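PDB 3BJB: probable transcriptional regulator, TetR family protein from Rhodococcus sp., which probably binds cis-regulatory DNA through a helix-turn-helix motif and acts as a transcriptional regulator, as TetR-family proteins generally do. Local coordinates for residues B[73-78]-B[136-141]; B[100-105]-B[144-149]. All blocks are in the same frame, centred on the assembly; numbering follows the deposited sequence.

Contact 1. Residues B[73-78]-B[136-141]; sequences VMVDQI and GKVDRA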
loop_
_atom_site.group_PDB
_atom_site.type_symbol
_atom_site.label_atom_id
_atom_site.label_comp_id
_atom_site.label_asym_id
_atom_site.label_seq_id
_atom_site.Cartn_x
_atom_site.Cartn_y
_atom_site.Cartn_z
ATOM N N VAL B 73 6.628 -15.325 4.860
ATOM C CA VAL B 73 7.696 -15.258 3.844
ATOM C C VAL B 73 8.353 -13.894 3.928
ATOM O O VAL B 73 9.566 -13.812 3.980
ATOM C CB VAL B 73 7.221 -15.554 2.391
ATOM C CG1 VAL B 73 8.196 -14.998 1.376
ATOM C CG2 VAL B 73 7.062 -17.042 2.155
HETATM N N MSE B 74 7.546 -12.834 3.960
HETATM C CA MSE B 74 8.012 -11.463 4.162
HETATM C C MSE B 74 8.919 -11.275 5.418
HETATM O O MSE B 74 9.993 -10.691 5.336
HETATM C CB MSE B 74 6.798 -10.551 4.225
HETATM C CG MSE B 74 7.098 -9.135 4.633
HETATM SE SE MSE B 74 7.355 -7.936 3.121
HETATM C CE MSE B 74 9.076 -8.592 2.466
ATOM N N VAL B 75 8.477 -11.784 6.566
ATOM C CA VAL B 75 9.234 -11.725 7.821
ATOM C C VAL B 75 10.601 -12.399 7.688
ATOM O O VAL B 75 11.632 -11.834 8.124
ATOM C CB VAL B 75 8.409 -12.339 8.989
ATOM C CG1 VAL B 75 9.277 -12.725 10.175
ATOM C CG2 VAL B 75 7.305 -11.385 9.405
ATOM N N ASP B 76 10.615 -13.594 7.086
ATOM C CA ASP B 76 11.869 -14.286 6.751
ATOM C C ASP B 76 12.763 -13.448 5.822
ATOM O O ASP B 76 13.988 -13.446 5.961
ATOM C CB ASP B 76 11.577 -15.649 6.109
ATOM C CG ASP B 76 12.844 -16.363 5.606
ATOM O OD1 ASP B 76 13.686 -16.805 6.438
ATOM O OD2 ASP B 76 12.973 -16.488 4.364
ATOM N N GLN B 77 12.147 -12.719 4.900
ATOM C CA GLN B 77 12.891 -11.964 3.891
ATOM C C GLN B 77 13.396 -10.632 4.403
ATOM O O GLN B 77 14.387 -10.100 3.913
ATOM C CB GLN B 77 12.031 -11.765 2.646
ATOM C CG GLN B 77 11.895 -13.047 1.864
ATOM C CD GLN B 77 13.050 -13.225 0.939
ATOM O OE1 GLN B 77 13.342 -12.326 0.127
ATOM N NE2 GLN B 77 13.731 -14.371 1.043
ATOM N N ILE B 78 12.688 -10.096 5.380
ATOM C CA ILE B 78 13.120 -8.930 6.086
ATOM C C ILE B 78 14.245 -9.341 7.031
ATOM O O ILE B 78 15.224 -8.612 7.169
ATOM C CB ILE B 78 11.952 -8.260 6.845
ATOM C CG1 ILE B 78 11.121 -7.425 5.867
ATOM C CG2 ILE B 78 12.481 -7.393 8.016
ATOM C CD1 ILE B 78 9.739 -7.018 6.426
ATOM N N GLY B 136 2.028 -7.898 12.506
ATOM C CA GLY B 136 2.810 -6.983 13.351
ATOM C C GLY B 136 4.321 -7.149 13.228
ATOM O O GLY B 136 5.023 -6.190 12.916
ATOM N N LYS B 137 4.806 -8.370 13.470
ATOM C CA LYS B 137 6.221 -8.732 13.327
ATOM C C LYS B 137 6.997 -8.026 12.217
ATOM O O LYS B 137 8.162 -7.723 12.407
ATOM C CB LYS B 137 6.380 -10.228 13.094
ATOM C CG LYS B 137 6.354 -11.077 14.327
ATOM C CD LYS B 137 7.156 -12.367 14.107
ATOM C CE LYS B 137 6.884 -13.389 15.205
ATOM N NZ LYS B 137 7.317 -12.873 16.527
ATOM N N VAL B 138 6.386 -7.782 11.062
ATOM C CA VAL B 138 7.143 -7.204 9.957
ATOM C C VAL B 138 7.490 -5.741 10.209
ATOM O O VAL B 138 8.607 -5.311 9.931
ATOM C CB VAL B 138 6.488 -7.386 8.544
ATOM C CG1 VAL B 138 5.789 -8.746 8.419
ATOM C CG2 VAL B 138 5.561 -6.185 8.160
ATOM N N ASP B 139 6.539 -4.989 10.749
ATOM C CA ASP B 139 6.789 -3.615 11.163
ATOM C C ASP B 139 7.939 -3.587 12.162
ATOM O O ASP B 139 8.833 -2.762 12.044
ATOM C CB ASP B 139 5.553 -3.008 11.827
ATOM C CG ASP B 139 4.267 -3.400 11.133
ATOM O OD1 ASP B 139 4.293 -3.651 9.883
ATOM O OD2 ASP B 139 3.237 -3.481 11.858
ATOM N N ARG B 140 7.894 -4.510 13.120
ATOM C CA ARG B 140 8.882 -4.616 14.182
ATOM C C ARG B 140 10.262 -4.978 13.635
ATOM O O ARG B 140 11.270 -4.335 13.981
ATOM C CB ARG B 140 8.446 -5.645 15.233
ATOM C CG ARG B 140 7.314 -5.206 16.165
ATOM C CD ARG B 140 7.180 -6.174 17.399
ATOM N NE ARG B 140 6.796 -7.526 16.968
ATOM C CZ ARG B 140 6.946 -8.649 17.662
ATOM N NH1 ARG B 140 7.465 -8.647 18.896
ATOM N NH2 ARG B 140 6.549 -9.793 17.120
ATOM N N ALA B 141 10.303 -5.987 12.765
ATOM C CA ALA B 141 11.575 -6.489 12.255
ATOM C C ALA B 141 12.199 -5.390 11.457
ATOM O O ALA B 141 13.395 -5.177 11.515
ATOM C CB ALA B 141 11.388 -7.723 11.401
#
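Ile78 reaches from helix 66-86 onto helix 134-150 with both of its branches, one set on Ala141 and the other on Val138. From CB, the CG2 methyl, anti to the backbone N, goes to the methyl of Ala141, with 3.6 Å between Ile78 CG2 and Ala141 CB. The other branch leaves CB through CG1 (chi1 -80°) and extends to CD1, which stops 3.9 Å from Val138 CB, the two side chains meeting at about a right angle. The carbonyl oxygen of Val138 lies beside the same methyl, at 4.1 Å from Ile78 CD1. An alanine at this position would lack both branches and would probably leave the methyl of Ala141 without its apolar partner and open a gap beside Val138 CB, with Met74 and Val75 still bordering Val138. One turn earlier, Val75 sits opposite Val138, their CA atoms 5.4 Å apart. Val75 CG2 lies 4.0 Å from Lys137 CB; beyond that carbon the lysine chain leads away from helix 66-86. Selenomethionine Met74 adds its CG, 4.0 Å from Val138 CG1, and its side chain also touches Met120 and Thr124 of helix 114-126. Val138 is thus bordered by three residues of the facing helix. The two short segments run almost side by side in the same direction, their axes 9.3 Å apart and inclined by 12°, so Val75 and Ile78 face Val138 and Ala141 in matching order. Helix 66-86 is the long helix that in TetR proteins leads out of the DNA-binding domain, and here it packs against the C-terminal domain. No hydrogen bond or salt bridge spans the two segments: they are joined by aliphatic packing, which depends on the fit of methyl and methylene groups.

Contact 2. Residues B[100-105]-B[144-149]; sequences YNVLVR and QIMLDA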
loop_
_atom_site.group_PDB
_atom_site.type_symbol
_atom_site.label_atom_id
_atom_site.label_comp_id
_atom_site.label_asym_id
_atom_site.label_seq_id
_atom_site.Cartn_x
_atom_site.Cartn_y
_atom_site.Cartn_z
ATOM N N TYR B 100 18.198 5.736 4.956
ATOM C CA TYR B 100 18.139 5.765 3.514
ATOM C C TYR B 100 18.814 4.553 2.872
ATOM O O TYR B 100 18.262 3.966 1.960
ATOM C CB TYR B 100 18.780 7.035 2.985
ATOM C CG TYR B 100 18.706 7.068 1.506
ATOM C CD1 TYR B 100 17.460 7.056 0.864
ATOM C CD2 TYR B 100 19.859 7.067 0.725
ATOM C CE1 TYR B 100 17.356 7.082 -0.497
ATOM C CE2 TYR B 100 19.768 7.097 -0.667
ATOM C CZ TYR B 100 18.503 7.106 -1.269
ATOM O OH TYR B 100 18.357 7.117 -2.637
ATOM N N ASN B 101 20.012 4.190 3.318
ATOM C CA ASN B 101 20.754 3.092 2.687
ATOM C C ASN B 101 20.090 1.719 2.833
ATOM O O ASN B 101 20.226 0.868 1.953
ATOM C CB ASN B 101 22.210 3.010 3.176
ATOM C CG ASN B 101 23.078 4.184 2.702
ATOM O OD1 ASN B 101 23.940 4.663 3.455
ATOM N ND2 ASN B 101 22.870 4.645 1.466
ATOM N N VAL B 102 19.404 1.487 3.947
ATOM C CA VAL B 102 18.707 0.222 4.114
ATOM C C VAL B 102 17.491 0.151 3.182
ATOM O O VAL B 102 17.204 -0.902 2.585
ATOM C CB VAL B 102 18.289 -0.073 5.611
ATOM C CG1 VAL B 102 19.321 0.388 6.572
ATOM C CG2 VAL B 102 16.946 0.539 5.968
ATOM N N LEU B 103 16.797 1.283 3.061
ATOM C CA LEU B 103 15.593 1.364 2.282
ATOM C C LEU B 103 15.938 1.140 0.822
ATOM O O LEU B 103 15.256 0.357 0.151
ATOM C CB LEU B 103 14.866 2.696 2.530
ATOM C CG LEU B 103 13.577 2.696 3.389
ATOM C CD1 LEU B 103 13.544 1.623 4.486
ATOM C CD2 LEU B 103 13.314 4.068 3.993
ATOM N N VAL B 104 17.037 1.760 0.367
ATOM C CA VAL B 104 17.563 1.590 -0.995
ATOM C C VAL B 104 17.915 0.123 -1.283
ATOM O O VAL B 104 17.556 -0.416 -2.339
ATOM C CB VAL B 104 18.815 2.500 -1.252
ATOM C CG1 VAL B 104 19.553 2.121 -2.533
ATOM C CG2 VAL B 104 18.412 3.979 -1.288
ATOM N N ARG B 105 18.612 -0.506 -0.346
ATOM C CA ARG B 105 18.879 -1.925 -0.413
ATOM C C ARG B 105 17.635 -2.803 -0.512
ATOM O O ARG B 105 17.600 -3.707 -1.326
ATOM C CB ARG B 105 19.661 -2.353 0.826
ATOM C CG ARG B 105 20.100 -3.798 0.808
ATOM C CD ARG B 105 21.217 -3.980 -0.180
ATOM N NE ARG B 105 22.478 -3.501 0.386
ATOM C CZ ARG B 105 23.218 -4.187 1.256
ATOM N NH1 ARG B 105 22.843 -5.404 1.671
ATOM N NH2 ARG B 105 24.342 -3.647 1.704
ATOM N N GLN B 144 13.500 -2.404 13.494
ATOM C CA GLN B 144 14.787 -2.734 14.149
ATOM C C GLN B 144 16.014 -2.763 13.236
ATOM O O GLN B 144 17.138 -2.672 13.716
ATOM C CB GLN B 144 14.733 -4.063 14.907
ATOM C CG GLN B 144 14.281 -3.941 16.327
ATOM C CD GLN B 144 15.267 -3.194 17.215
ATOM O OE1 GLN B 144 14.925 -2.826 18.334
ATOM N NE2 GLN B 144 16.493 -2.980 16.733
ATOM N N ILE B 145 15.818 -2.948 11.937
ATOM C CA ILE B 145 16.947 -2.930 11.022
ATOM C C ILE B 145 17.419 -1.508 10.829
ATOM O O ILE B 145 18.624 -1.256 10.695
ATOM C CB ILE B 145 16.602 -3.548 9.672
ATOM C CG1 ILE B 145 16.357 -5.048 9.842
ATOM C CG2 ILE B 145 17.730 -3.270 8.627
ATOM C CD1 ILE B 145 15.867 -5.713 8.583
HETATM N N MSE B 146 16.453 -0.595 10.837
HETATM C CA MSE B 146 16.669 0.817 10.586
HETATM C C MSE B 146 17.230 1.463 11.834
HETATM O O MSE B 146 18.198 2.230 11.779
HETATM C CB MSE B 146 15.355 1.492 10.202
HETATM C CG MSE B 146 14.636 0.860 9.013
HETATM SE SE MSE B 146 12.910 1.782 8.664
HETATM C CE MSE B 146 13.533 3.021 7.319
ATOM N N LEU B 147 16.606 1.146 12.959
ATOM C CA LEU B 147 17.110 1.552 14.241
ATOM C C LEU B 147 18.578 1.160 14.346
ATOM O O LEU B 147 19.403 2.001 14.653
ATOM C CB LEU B 147 16.264 0.956 15.364
ATOM C CG LEU B 147 15.371 1.877 16.220
ATOM C CD1 LEU B 147 15.322 3.365 15.799
ATOM C CD2 LEU B 147 13.970 1.327 16.379
ATOM N N ASP B 148 18.902 -0.082 13.997
ATOM C CA ASP B 148 20.260 -0.580 14.102
ATOM C C ASP B 148 21.186 0.115 13.119
ATOM O O ASP B 148 22.299 0.521 13.460
ATOM C CB ASP B 148 20.285 -2.097 13.913
ATOM C CG ASP B 148 19.898 -2.866 15.192
ATOM O OD1 ASP B 148 19.803 -2.267 16.286
ATOM O OD2 ASP B 148 19.704 -4.094 15.114
ATOM N N ALA B 149 20.711 0.268 11.893
ATOM C CA ALA B 149 21.510 0.918 10.877
ATOM C C ALA B 149 21.816 2.349 11.302
ATOM O O ALA B 149 22.920 2.831 11.093
ATOM C CB ALA B 149 20.806 0.890 9.525
#
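Segments 100-105 and 144-149 belong to two helices of the all-helical C-terminal domain of the TetR fold, their axes 9.7 Å apart at closest approach and crossing at 137°, closer to antiparallel than to perpendicular. The nearest CA atoms are those of Val102 and Met146, at 6.8 Å. Val102 points toward helix 134-150 and divides its two methyls between neighbouring turns. CG1 (chi1 -37°) is directed at the methyl of Ala149. Ile145 borders the same valine more loosely, with 4.4 Å between its CG2 and Val102 CB. Phe85 of helix 66-86 touches both Val102 and Ala149, while Leu166 of helix 157-179 touches both Leu103 and Met146, so the pair is enclosed by further helices. The contact is buried and wholly apolar, with no hydrogen bond between the segments. Selenomethionine Met146 runs out straight as far as SE, then bends at chi3 (95°) and turns its terminal methyl toward the isobutyl end of Leu103, although the exact fit of CE against the leucine methyls is doubtful. Nearer the backbone, the second methyl of Val102, CG2, lies between its own backbone N and carbonyl carbon and comes to 3.8 Å from Met146 CG.

From the N terminus, the chain passes through helices 22-37, 45-51 and 56-62, the middle of which begins the predicted helix-turn-helix, and enters helix 66-86, the first partner in contact 1. Helix 95-111 follows and supplies the first segment of contact 2. Helix 134-150 then closes both loops in turn: residues 136-141 complete contact 1 across 57 intervening residues, and residues 144-149 complete contact 2 across 38. The segments alternate, so the two loops cross. The centres of the two contacts are about 14 Å apart, yet they touch where Ile145 CD1 lies 3.3 Å from Ile78 O. Helix 134-150 thereby ties the helix following the DNA-binding part to helix 95-111.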